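PDB 2RCY: pyrroline carboxylate reductase from Plasmodium falciparum, which binds NADP and probably catalyses the NAD(P)H-dependent reduction of pyrroline-5-carboxylate to proline. Local coordinates for residues C64-P68 with D69-S73; N76-K79 with P80-S84; N187-S190 with R191-K195; N196-L199 with Q200-G204. All blocks are in the same frame, centred on the assembly; numbering follows the deposited sequence.

How the contacts relate
Following the chain from its N terminus, contact 1 (64-68 with 69-73) closes the turn between strand 61-64 and helix 71-77, and contact 2 (76-79 with 80-84) closes the turn where that helix gives way to the loop before strand 86-89. These two share helix 71-77 and only adjoin in sequence, their centres about 15 Å apart. Contact 3 (187-190 with 191-195) turns the chain from helix 169-186 into helix 191-211; contact 4 (196-199 with 200-204) closes no loop but lies wholly within helix 191-211. Leu189 CD1 is 4.2 Å from Leu197 CD2, so contacts 3 and 4 touch. All four come in series, none nested or crossed.

Contact 1. Residues C64-P68 with D69-S73; sequences CAVKP and DIAGS. With NAP (NADP nicotinamide-adenine-dinucleotide phosphate), chain G.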
loop_
_atom_site.group_PDB
_atom_site.type_symbol
_atom_site.label_atom_id
_atom_site.label_comp_id
_atom_site.label_asym_id
_atom_site.label_seq_id
_atom_site.Cartn_x
_atom_site.Cartn_y
_atom_site.Cartn_z
ATOM N N CYS A 64 0.224 -41.538 17.481
ATOM C CA CYS A 64 0.151 -40.357 18.335
ATOM C C CYS A 64 -0.618 -39.253 17.616
ATOM O O CYS A 64 -0.071 -38.560 16.756
ATOM C CB CYS A 64 1.555 -39.884 18.720
ATOM S SG CYS A 64 1.587 -38.626 20.017
ATOM N N ALA A 65 -1.892 -39.104 17.971
ATOM C CA ALA A 65 -2.789 -38.168 17.293
ATOM C C ALA A 65 -3.232 -37.007 18.188
ATOM O O ALA A 65 -4.300 -36.425 17.986
ATOM C CB ALA A 65 -3.998 -38.912 16.726
ATOM N N VAL A 66 -2.404 -36.676 19.176
ATOM C CA VAL A 66 -2.670 -35.545 20.066
ATOM C C VAL A 66 -2.004 -34.274 19.543
ATOM O O VAL A 66 -1.153 -34.335 18.653
ATOM C CB VAL A 66 -2.197 -35.819 21.524
ATOM C CG1 VAL A 66 -3.020 -36.923 22.161
ATOM C CG2 VAL A 66 -0.712 -36.157 21.573
ATOM N N LYS A 67 -2.400 -33.129 20.099
ATOM C CA LYS A 67 -1.735 -31.854 19.830
ATOM C C LYS A 67 -0.273 -31.913 20.288
ATOM O O LYS A 67 0.029 -32.553 21.296
ATOM C CB LYS A 67 -2.475 -30.710 20.528
ATOM C CG LYS A 67 -3.742 -30.246 19.805
ATOM C CD LYS A 67 -4.660 -29.434 20.715
ATOM C CE LYS A 67 -4.062 -28.078 21.066
ATOM N NZ LYS A 67 -4.888 -27.331 22.052
ATOM N N PRO A 68 0.638 -31.256 19.542
ATOM C CA PRO A 68 2.080 -31.346 19.809
ATOM C C PRO A 68 2.513 -30.844 21.188
ATOM O O PRO A 68 3.540 -31.290 21.705
ATOM C CB PRO A 68 2.693 -30.466 18.712
ATOM C CG PRO A 68 1.659 -30.413 17.645
ATOM C CD PRO A 68 0.365 -30.388 18.383
ATOM N N ASP A 69 1.734 -29.936 21.773
ATOM C CA ASP A 69 2.037 -29.365 23.089
ATOM C C ASP A 69 1.830 -30.352 24.241
ATOM O O ASP A 69 2.473 -30.232 25.284
ATOM C CB ASP A 69 1.231 -28.082 23.322
ATOM C CG ASP A 69 -0.263 -28.291 23.159
ATOM O OD1 ASP A 69 -0.912 -28.749 24.122
ATOM O OD2 ASP A 69 -0.790 -27.983 22.069
ATOM N N ILE A 70 0.933 -31.317 24.049
ATOM C CA ILE A 70 0.688 -32.364 25.050
ATOM C C ILE A 70 1.257 -33.728 24.642
ATOM O O ILE A 70 1.115 -34.711 25.372
ATOM C CB ILE A 70 -0.818 -32.512 25.402
ATOM C CG1 ILE A 70 -1.667 -32.673 24.134
ATOM C CG2 ILE A 70 -1.286 -31.334 26.249
ATOM C CD1 ILE A 70 -3.003 -33.346 24.362
ATOM N N ALA A 71 1.907 -33.772 23.480
ATOM C CA ALA A 71 2.507 -35.004 22.965
ATOM C C ALA A 71 3.690 -35.483 23.805
ATOM O O ALA A 71 3.961 -36.682 23.869
ATOM C CB ALA A 71 2.923 -34.824 21.515
ATOM N N GLY A 72 4.380 -34.545 24.450
ATOM C CA GLY A 72 5.547 -34.852 25.276
ATOM C C GLY A 72 5.246 -35.699 26.499
ATOM O O GLY A 72 6.005 -36.611 26.824
ATOM N N SER A 73 4.139 -35.395 27.174
ATOM C CA SER A 73 3.730 -36.136 28.368
ATOM C C SER A 73 3.105 -37.483 28.013
ATOM O O SER A 73 3.391 -38.492 28.661
ATOM C CB SER A 73 2.766 -35.307 29.223
ATOM O OG SER A 73 1.558 -35.041 28.532
HETATM P PA NAP G . -7.716 -31.775 18.065
HETATM O O1A NAP G . -8.966 -31.822 17.224
HETATM O O2A NAP G . -7.646 -30.819 19.232
HETATM O O5B NAP G . -7.394 -33.272 18.562
HETATM C C5B NAP G . -6.776 -33.558 19.814
HETATM C C4B NAP G . -7.558 -34.686 20.474
HETATM O O4B NAP G . -6.756 -35.361 21.446
HETATM C C3B NAP G . -8.793 -34.163 21.192
HETATM O O3B NAP G . -9.962 -34.752 20.613
HETATM C C2B NAP G . -8.638 -34.586 22.642
HETATM O O2B NAP G . -9.848 -35.126 23.172
HETATM C C1B NAP G . -7.541 -35.643 22.608
HETATM N N9A NAP G . -6.674 -35.640 23.817
HETATM C C8A NAP G . -6.426 -34.607 24.638
HETATM N N7A NAP G . -5.585 -35.008 25.618
HETATM C C5A NAP G . -5.301 -36.307 25.400
HETATM C C6A NAP G . -4.506 -37.240 26.060
HETATM N N6A NAP G . -3.817 -36.893 27.174
HETATM N N1A NAP G . -4.426 -38.502 25.577
HETATM C C2A NAP G . -5.103 -38.863 24.474
HETATM N N3A NAP G . -5.875 -37.981 23.820
HETATM C C4A NAP G . -5.989 -36.699 24.262
HETATM O O3 NAP G . -6.457 -31.484 17.107
HETATM P PN NAP G . -6.297 -32.200 15.674
HETATM O O1N NAP G . -6.614 -31.180 14.609
HETATM O O2N NAP G . -7.024 -33.524 15.691
HETATM O O5D NAP G . -4.718 -32.479 15.588
HETATM C C5D NAP G . -4.080 -33.512 16.334
HETATM C C4D NAP G . -2.686 -33.743 15.759
HETATM O O4D NAP G . -2.776 -34.092 14.375
HETATM C C3D NAP G . -1.809 -32.501 15.851
HETATM O O3D NAP G . -0.561 -32.870 16.443
HETATM C C2D NAP G . -1.610 -32.036 14.419
HETATM O O2D NAP G . -0.283 -31.556 14.182
HETATM C C1D NAP G . -1.882 -33.286 13.598
HETATM N N1N NAP G . -2.443 -32.997 12.273
HETATM C C2N NAP G . -3.660 -32.438 12.149
HETATM C C3N NAP G . -4.193 -32.175 10.889
HETATM C C7N NAP G . -5.555 -31.561 10.759
HETATM O O7N NAP G . -6.243 -31.199 11.840
HETATM N N7N NAP G . -6.061 -31.406 9.620
HETATM C C4N NAP G . -3.452 -32.494 9.751
HETATM C C5N NAP G . -2.196 -33.070 9.904
HETATM C C6N NAP G . -1.714 -33.313 11.189
HETATM P P2B NAP G . -11.028 -34.188 23.750
HETATM O O1X NAP G . -11.880 -35.145 24.552
HETATM O O2X NAP G . -10.322 -33.138 24.578
HETATM O O3X NAP G . -11.715 -33.649 22.518
HETATM O O HOH W 1 5.033 -31.783 23.952
#
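Pro68 O is held by two donors: a water gives it a hydrogen bond of 2.7 Å, and Ala71 N adds a weak one of 3.5 Å. The same water accepts from Gly72 N at 2.9 Å and donates weakly to Asp69 O, so it ties the turn to the amide of Gly72 in the first turn of the helix. One residue back, Lys67 O takes Ile70 N at 3.2 Å, with the donor lying 50° out of the carbonyl plane, as in a tight turn. This is the beta-alpha turn of a Rossmann-type fold, leading from strand 61-64 into helix 71-77 beside the bound NADP. Val66 presents its backbone to the cofactor: Val66 O accepts from the hydroxyl O3D of the nicotinamide ribose at 2.7 Å. Its branches serve two surfaces, CG1 meeting the adenine at N3A and CG2 resting on Ala71, where a small methyl lets the helix come close. In Ile70 a chi1 of 52° and an extended chi2 of 157° together bring CD1 to 3.3 Å from N7A of the adenine, while Val66 CB packs against the same methyl. A rigid proline suits the bend at Pro68, and its CD and CG lie against O3D of the nicotinamide ribose. Lys67 runs its aliphatic chain past the pyrophosphate and crosses Asp69, with Lys67 CE 3.4 Å from Asp69 OD2; the ammonium stays beyond salt-bridge range and bonds weakly to Gly188 O of a neighbouring subunit.

Contact 2. Residues N76-K79 with P80-S84; sequences NNIK and PYLSS
The Tyr81 ring turns its edge to the backbone of the preceding turn: Asn77 O lies in the ring plane, 3.3 Å from Tyr81 CE1, and Ile78 CA borders the same edge. One ring face carries Pro80 CG, 3.7 Å above the plane and displaced toward the rim. The electropositive C-H edge is thus offered to a carbonyl oxygen, while the proline ring leans on the pi face. These residues form the alpha-to-beta connection of a Rossmann-type fold, where helix 71-77 ends and the chain turns toward strand 86-89. Proline suits the place after the helix because it has no N-H with which to continue the helical bonding to Asn76 O, and Pro80 CD sits 4.4 Å from that oxygen. Instead Tyr81 N closes a turn onto Ile78 O at 3.0 Å, the donor standing 55° above the carbonyl plane. On the buried side Ile78 and Leu82 meet through their ends, Ile78 CD1 lying 3.8 Å from Leu82 CD1 and almost as near to CD2. A chi1 of 68° folds CG1 of Ile78 back over its own main chain, and from there CD1 meets the leucine fork. Branched aliphatic side chains suit this buried spot, where Ile78 and Leu82 pack on each other; Ile78 also touches Asn52 and Ala56 of helix 52-58, whereas Tyr81 and Asn77 rest on Glu53 of that helix. Beyond the turn, Ser83 OG reaches back with a weak hydrogen bond of 3.4 Å to Pro80 O.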
loop_
_atom_site.group_PDB
_atom_site.type_symbol
_atom_site.label_atom_id
_atom_site.label_comp_id
_atom_site.label_asym_id
_atom_site.label_seq_id
_atom_site.Cartn_x
_atom_site.Cartn_y
_atom_site.Cartn_z
ATOM N N ASN A 76 5.738 -39.859 26.967
ATOM C CA ASN A 76 6.542 -40.181 28.145
ATOM C C ASN A 76 5.859 -41.222 29.035
ATOM O O ASN A 76 6.527 -42.010 29.708
ATOM C CB ASN A 76 6.843 -38.914 28.947
ATOM C CG ASN A 76 8.048 -39.066 29.854
ATOM O OD1 ASN A 76 7.981 -39.720 30.895
ATOM N ND2 ASN A 76 9.158 -38.447 29.466
ATOM N N ASN A 77 4.528 -41.213 29.029
ATOM C CA ASN A 77 3.736 -42.175 29.790
ATOM C C ASN A 77 3.722 -43.571 29.166
ATOM O O ASN A 77 3.645 -44.573 29.880
ATOM C CB ASN A 77 2.305 -41.662 29.976
ATOM C CG ASN A 77 2.230 -40.448 30.891
ATOM O OD1 ASN A 77 3.098 -40.234 31.740
ATOM N ND2 ASN A 77 1.182 -39.649 30.723
ATOM N N ILE A 78 3.800 -43.626 27.837
ATOM C CA ILE A 78 3.814 -44.896 27.101
ATOM C C ILE A 78 5.240 -45.353 26.765
ATOM O O ILE A 78 5.433 -46.374 26.095
ATOM C CB ILE A 78 2.957 -44.830 25.804
ATOM C CG1 ILE A 78 3.593 -43.893 24.768
ATOM C CG2 ILE A 78 1.527 -44.410 26.124
ATOM C CD1 ILE A 78 3.342 -44.308 23.331
ATOM N N LYS A 79 6.222 -44.595 27.251
ATOM C CA LYS A 79 7.648 -44.824 26.981
ATOM C C LYS A 79 8.141 -46.270 27.204
ATOM O O LYS A 79 8.811 -46.823 26.328
ATOM C CB LYS A 79 8.503 -43.825 27.778
ATOM C CG LYS A 79 9.953 -43.711 27.334
ATOM C CD LYS A 79 10.741 -42.804 28.275
ATOM C CE LYS A 79 12.150 -42.536 27.761
ATOM N NZ LYS A 79 13.024 -43.743 27.801
ATOM N N PRO A 80 7.817 -46.884 28.367
ATOM C CA PRO A 80 8.314 -48.245 28.592
ATOM C C PRO A 80 7.498 -49.347 27.901
ATOM O O PRO A 80 7.916 -50.508 27.896
ATOM C CB PRO A 80 8.220 -48.394 30.112
ATOM C CG PRO A 80 7.062 -47.549 30.489
ATOM C CD PRO A 80 7.031 -46.397 29.520
ATOM N N TYR A 81 6.355 -48.984 27.319
ATOM C CA TYR A 81 5.449 -49.959 26.703
ATOM C C TYR A 81 5.625 -50.083 25.186
ATOM O O TYR A 81 4.878 -50.812 24.528
ATOM C CB TYR A 81 3.991 -49.622 27.042
ATOM C CG TYR A 81 3.731 -49.382 28.515
ATOM C CD1 TYR A 81 3.603 -48.086 29.015
ATOM C CD2 TYR A 81 3.616 -50.449 29.409
ATOM C CE1 TYR A 81 3.366 -47.856 30.367
ATOM C CE2 TYR A 81 3.380 -50.229 30.764
ATOM C CZ TYR A 81 3.255 -48.930 31.236
ATOM O OH TYR A 81 3.021 -48.703 32.572
ATOM N N LEU A 82 6.617 -49.381 24.640
ATOM C CA LEU A 82 6.855 -49.355 23.193
ATOM C C LEU A 82 7.894 -50.375 22.724
ATOM O O LEU A 82 8.362 -50.312 21.583
ATOM C CB LEU A 82 7.267 -47.948 22.748
ATOM C CG LEU A 82 6.188 -46.868 22.658
ATOM C CD1 LEU A 82 6.836 -45.500 22.640
ATOM C CD2 LEU A 82 5.302 -47.063 21.430
ATOM N N SER A 83 8.241 -51.312 23.605
ATOM C CA SER A 83 9.269 -52.317 23.327
ATOM C C SER A 83 8.889 -53.220 22.153
ATOM O O SER A 83 7.857 -53.899 22.187
ATOM C CB SER A 83 9.545 -53.156 24.579
ATOM O OG SER A 83 9.720 -52.333 25.720
ATOM N N SER A 84 9.732 -53.206 21.117
ATOM C CA SER A 84 9.544 -53.991 19.883
ATOM C C SER A 84 8.355 -53.544 19.018
ATOM O O SER A 84 8.039 -54.183 18.010
ATOM C CB SER A 84 9.466 -55.496 20.184
#

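Contact 3. Residues N187-S190 with R191-K195; sequences NGLS and RELSK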
loop_
_atom_site.group_PDB
_atom_site.type_symbol
_atom_site.label_atom_id
_atom_site.label_comp_id
_atom_site.label_asym_id
_atom_site.label_seq_id
_atom_site.Cartn_x
_atom_site.Cartn_y
_atom_site.Cartn_z
ATOM N N ASN A 187 -22.671 -12.209 -7.407
ATOM C CA ASN A 187 -23.032 -11.740 -8.742
ATOM C C ASN A 187 -24.243 -12.436 -9.389
ATOM O O ASN A 187 -24.401 -12.403 -10.613
ATOM C CB ASN A 187 -21.811 -11.762 -9.666
ATOM C CG ASN A 187 -20.775 -10.712 -9.295
ATOM O OD1 ASN A 187 -19.712 -11.032 -8.768
ATOM N ND2 ASN A 187 -21.085 -9.452 -9.567
ATOM N N GLY A 188 -25.096 -13.052 -8.570
ATOM C CA GLY A 188 -26.392 -13.537 -9.049
ATOM C C GLY A 188 -26.697 -15.020 -8.943
ATOM O O GLY A 188 -27.866 -15.405 -8.888
ATOM N N LEU A 189 -25.661 -15.855 -8.928
ATOM C CA LEU A 189 -25.843 -17.305 -8.867
ATOM C C LEU A 189 -26.253 -17.768 -7.472
ATOM O O LEU A 189 -25.919 -17.129 -6.472
ATOM C CB LEU A 189 -24.569 -18.045 -9.294
ATOM C CG LEU A 189 -23.918 -17.816 -10.662
ATOM C CD1 LEU A 189 -22.712 -18.728 -10.804
ATOM C CD2 LEU A 189 -24.886 -18.037 -11.815
ATOM N N SER A 190 -26.976 -18.883 -7.416
ATOM C CA SER A 190 -27.321 -19.518 -6.148
ATOM C C SER A 190 -26.072 -20.159 -5.547
ATOM O O SER A 190 -25.104 -20.430 -6.260
ATOM C CB SER A 190 -28.424 -20.564 -6.347
ATOM O OG SER A 190 -27.917 -21.751 -6.941
ATOM N N ARG A 191 -26.102 -20.394 -4.237
ATOM C CA ARG A 191 -24.987 -21.027 -3.536
ATOM C C ARG A 191 -24.778 -22.474 -3.995
ATOM O O ARG A 191 -23.638 -22.932 -4.115
ATOM C CB ARG A 191 -25.193 -20.938 -2.016
ATOM C CG ARG A 191 -24.160 -21.681 -1.175
ATOM C CD ARG A 191 -23.977 -21.038 0.190
ATOM N NE ARG A 191 -22.886 -20.067 0.175
ATOM C CZ ARG A 191 -23.031 -18.746 0.243
ATOM N NH1 ARG A 191 -21.957 -17.974 0.214
ATOM N NH2 ARG A 191 -24.234 -18.193 0.350
ATOM N N GLU A 192 -25.880 -23.175 -4.262
ATOM C CA GLU A 192 -25.832 -24.563 -4.725
ATOM C C GLU A 192 -25.172 -24.672 -6.099
ATOM O O GLU A 192 -24.257 -25.477 -6.289
ATOM C CB GLU A 192 -27.237 -25.176 -4.754
ATOM C CG GLU A 192 -27.253 -26.707 -4.825
ATOM C CD GLU A 192 -28.659 -27.287 -4.918
ATOM O OE1 GLU A 192 -29.024 -28.099 -4.040
ATOM O OE2 GLU A 192 -29.399 -26.931 -5.862
ATOM N N LEU A 193 -25.637 -23.855 -7.043
ATOM C CA LEU A 193 -25.096 -23.842 -8.401
ATOM C C LEU A 193 -23.630 -23.415 -8.428
ATOM O O LEU A 193 -22.815 -24.037 -9.111
ATOM C CB LEU A 193 -25.934 -22.940 -9.316
ATOM C CG LEU A 193 -25.460 -22.731 -10.758
ATOM C CD1 LEU A 193 -25.649 -23.987 -11.604
ATOM C CD2 LEU A 193 -26.185 -21.553 -11.377
ATOM N N SER A 194 -23.307 -22.357 -7.683
ATOM C CA SER A 194 -21.934 -21.866 -7.575
ATOM C C SER A 194 -20.989 -22.973 -7.135
ATOM O O SER A 194 -19.926 -23.151 -7.726
ATOM C CB SER A 194 -21.849 -20.681 -6.610
ATOM O OG SER A 194 -22.515 -19.548 -7.134
ATOM N N LYS A 195 -21.396 -23.720 -6.109
ATOM C CA LYS A 195 -20.629 -24.858 -5.601
ATOM C C LYS A 195 -20.415 -25.934 -6.671
ATOM O O LYS A 195 -19.296 -26.417 -6.846
ATOM C CB LYS A 195 -21.299 -25.451 -4.354
ATOM C CG LYS A 195 -20.518 -26.587 -3.695
ATOM C CD LYS A 195 -21.087 -26.974 -2.332
ATOM C CE LYS A 195 -22.364 -27.796 -2.457
ATOM N NZ LYS A 195 -22.884 -28.204 -1.118
HETATM O O HOH W 2 -29.209 -24.504 -7.920
#
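Hydrogen bonds centre on Ser190, the N-cap of helix 191-211. Its OG accepts from Leu193 N at 3.1 Å along a nearly straight path (163° at the hydrogen), satisfying an amide that has no earlier helical carbonyl to use. A chi1 of 76° turns OG toward the first turn, and a serine suits the cap because its short side chain puts an acceptor oxygen within bonding distance of Leu193 N. Its carbonyl is used as well: Ser190 O takes both Ser194 N, at 3.0 Å, and Ser194 OG, at 2.9 Å, and the two donors approach from opposite faces of the carbonyl plane. Ser194 can thus bury its hydroxyl against the helix backbone, where OG also makes van der Waals contact with Leu189 CB at 3.3 Å. A water links Ser190 OG to Glu192 OE2, to which it donates; a negative charge near the helix start would probably be favoured by the helix dipole. The apolar contact is Leu189 CD2 with Leu193 CD2 at 3.8 Å, the two side chains crossing at an angle. Charge pairing points away from the turn, for Arg191 NH1 makes a salt bridge with Asp182 OD1. Here helix 169-186 passes into helix 191-211 within the dimerisation part of the chain: Arg191 and Ser194 pack on Ile181 of helix 169-186, while Leu189 and Leu193 face Asp158 and Ile154 of a neighbouring subunit.

Contact 4. Residues N196-L199 with Q200-G204; sequences NLVL and QTIKG
Two successive turns of helix 191-211, a long helix of the dimerisation part of the reductase, are joined here by regular i to i+4 backbone bonds. Gln200 N gives to Asn196 O at 3.1 Å, Ile202 N to Val198 O at 3.0 Å and Lys203 N to Leu199 O at 3.0 Å. Leu197 O is more heavily used. Thr201 N reaches it at 3.2 Å from 41° above the carbonyl plane, and Thr201 OG1 also donates to it, though the modelled separation of 2.5 Å is very short and its exact value doubtful. A chi1 of -60° swings OG1 back over the previous turn. Threonine suits this buried position because, short and beta-branched, it holds its hydroxyl close to the helix backbone, turned back to the carbonyl of the preceding turn. On another flank Val198 and Ile202 run alongside each other in the same direction, with Val198 CG1 3.7 Å from Ile202 CD1. The two beta-branched side chains, one turn apart, form an apolar patch that packs on helix 169-186, with Val198 against Ile177, Leu180 and Ile181, and Ile202 against Ile177. Gln200, bent at chi2 (51°), carries NE2 to weak bonds with Glu122 O and Gly123 O of a neighbouring subunit. The whole stretch is thus alpha-helical, packed against helix 169-186 within the dimerisation region of the pyrroline-5-carboxylate reductase family, where Ile202 meets Ile202 of that same neighbouring subunit.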
loop_
_atom_site.group_PDB
_atom_site.type_symbol
_atom_site.label_atom_id
_atom_site.label_comp_id
_atom_site.label_asym_id
_atom_site.label_seq_id
_atom_site.Cartn_x
_atom_site.Cartn_y
_atom_site.Cartn_z
ATOM N N ASN A 196 -21.482 -26.294 -7.385
ATOM C CA ASN A 196 -21.399 -27.275 -8.472
ATOM C C ASN A 196 -20.428 -26.849 -9.568
ATOM O O ASN A 196 -19.581 -27.634 -9.998
ATOM C CB ASN A 196 -22.780 -27.537 -9.080
ATOM C CG ASN A 196 -23.729 -28.220 -8.115
ATOM O OD1 ASN A 196 -23.318 -29.028 -7.282
ATOM N ND2 ASN A 196 -25.015 -27.901 -8.232
ATOM N N LEU A 197 -20.560 -25.600 -10.009
ATOM C CA LEU A 197 -19.692 -25.033 -11.038
ATOM C C LEU A 197 -18.234 -24.924 -10.597
ATOM O O LEU A 197 -17.333 -25.110 -11.407
ATOM C CB LEU A 197 -20.215 -23.664 -11.484
ATOM C CG LEU A 197 -20.975 -23.557 -12.811
ATOM C CD1 LEU A 197 -22.133 -24.539 -12.918
ATOM C CD2 LEU A 197 -21.463 -22.131 -13.013
ATOM N N VAL A 198 -18.012 -24.625 -9.319
ATOM C CA VAL A 198 -16.661 -24.517 -8.764
ATOM C C VAL A 198 -15.990 -25.890 -8.673
ATOM O O VAL A 198 -14.884 -26.079 -9.187
ATOM C CB VAL A 198 -16.658 -23.796 -7.381
ATOM C CG1 VAL A 198 -15.334 -23.992 -6.648
ATOM C CG2 VAL A 198 -16.947 -22.317 -7.558
ATOM N N LEU A 199 -16.671 -26.842 -8.038
ATOM C CA LEU A 199 -16.132 -28.185 -7.834
ATOM C C LEU A 199 -15.839 -28.919 -9.143
ATOM O O LEU A 199 -14.840 -29.635 -9.243
ATOM C CB LEU A 199 -17.068 -29.021 -6.952
ATOM C CG LEU A 199 -17.305 -28.580 -5.503
ATOM C CD1 LEU A 199 -18.309 -29.503 -4.836
ATOM C CD2 LEU A 199 -16.012 -28.520 -4.697
ATOM N N GLN A 200 -16.704 -28.728 -10.139
ATOM C CA GLN A 200 -16.531 -29.349 -11.451
ATOM C C GLN A 200 -15.422 -28.676 -12.263
ATOM O O GLN A 200 -14.747 -29.327 -13.063
ATOM C CB GLN A 200 -17.860 -29.356 -12.223
ATOM C CG GLN A 200 -17.851 -30.115 -13.558
ATOM C CD GLN A 200 -17.305 -31.534 -13.456
ATOM O OE1 GLN A 200 -17.481 -32.218 -12.445
ATOM N NE2 GLN A 200 -16.640 -31.984 -14.515
ATOM N N THR A 201 -15.239 -27.376 -12.043
ATOM C CA THR A 201 -14.173 -26.617 -12.696
ATOM C C THR A 201 -12.798 -27.024 -12.160
ATOM O O THR A 201 -11.837 -27.134 -12.924
ATOM C CB THR A 201 -14.388 -25.094 -12.544
ATOM O OG1 THR A 201 -15.635 -24.728 -13.145
ATOM C CG2 THR A 201 -13.278 -24.315 -13.218
ATOM N N ILE A 202 -12.716 -27.251 -10.851
ATOM C CA ILE A 202 -11.466 -27.676 -10.217
ATOM C C ILE A 202 -11.133 -29.130 -10.564
ATOM O O ILE A 202 -9.983 -29.446 -10.882
ATOM C CB ILE A 202 -11.492 -27.470 -8.680
ATOM C CG1 ILE A 202 -11.708 -25.991 -8.343
ATOM C CG2 ILE A 202 -10.193 -27.960 -8.055
ATOM C CD1 ILE A 202 -12.014 -25.719 -6.883
ATOM N N LYS A 203 -12.145 -29.997 -10.513
ATOM C CA LYS A 203 -11.994 -31.414 -10.851
ATOM C C LYS A 203 -11.437 -31.596 -12.262
ATOM O O LYS A 203 -10.534 -32.409 -12.481
ATOM C CB LYS A 203 -13.331 -32.148 -10.701
ATOM C CG LYS A 203 -13.279 -33.638 -10.999
ATOM C CD LYS A 203 -14.586 -34.326 -10.626
ATOM C CE LYS A 203 -14.583 -35.797 -11.021
ATOM N NZ LYS A 203 -13.436 -36.552 -10.432
ATOM N N GLY A 204 -11.973 -30.826 -13.204
ATOM C CA GLY A 204 -11.525 -30.864 -14.590
ATOM C C GLY A 204 -10.121 -30.325 -14.786
ATOM O O GLY A 204 -9.360 -30.853 -15.596
#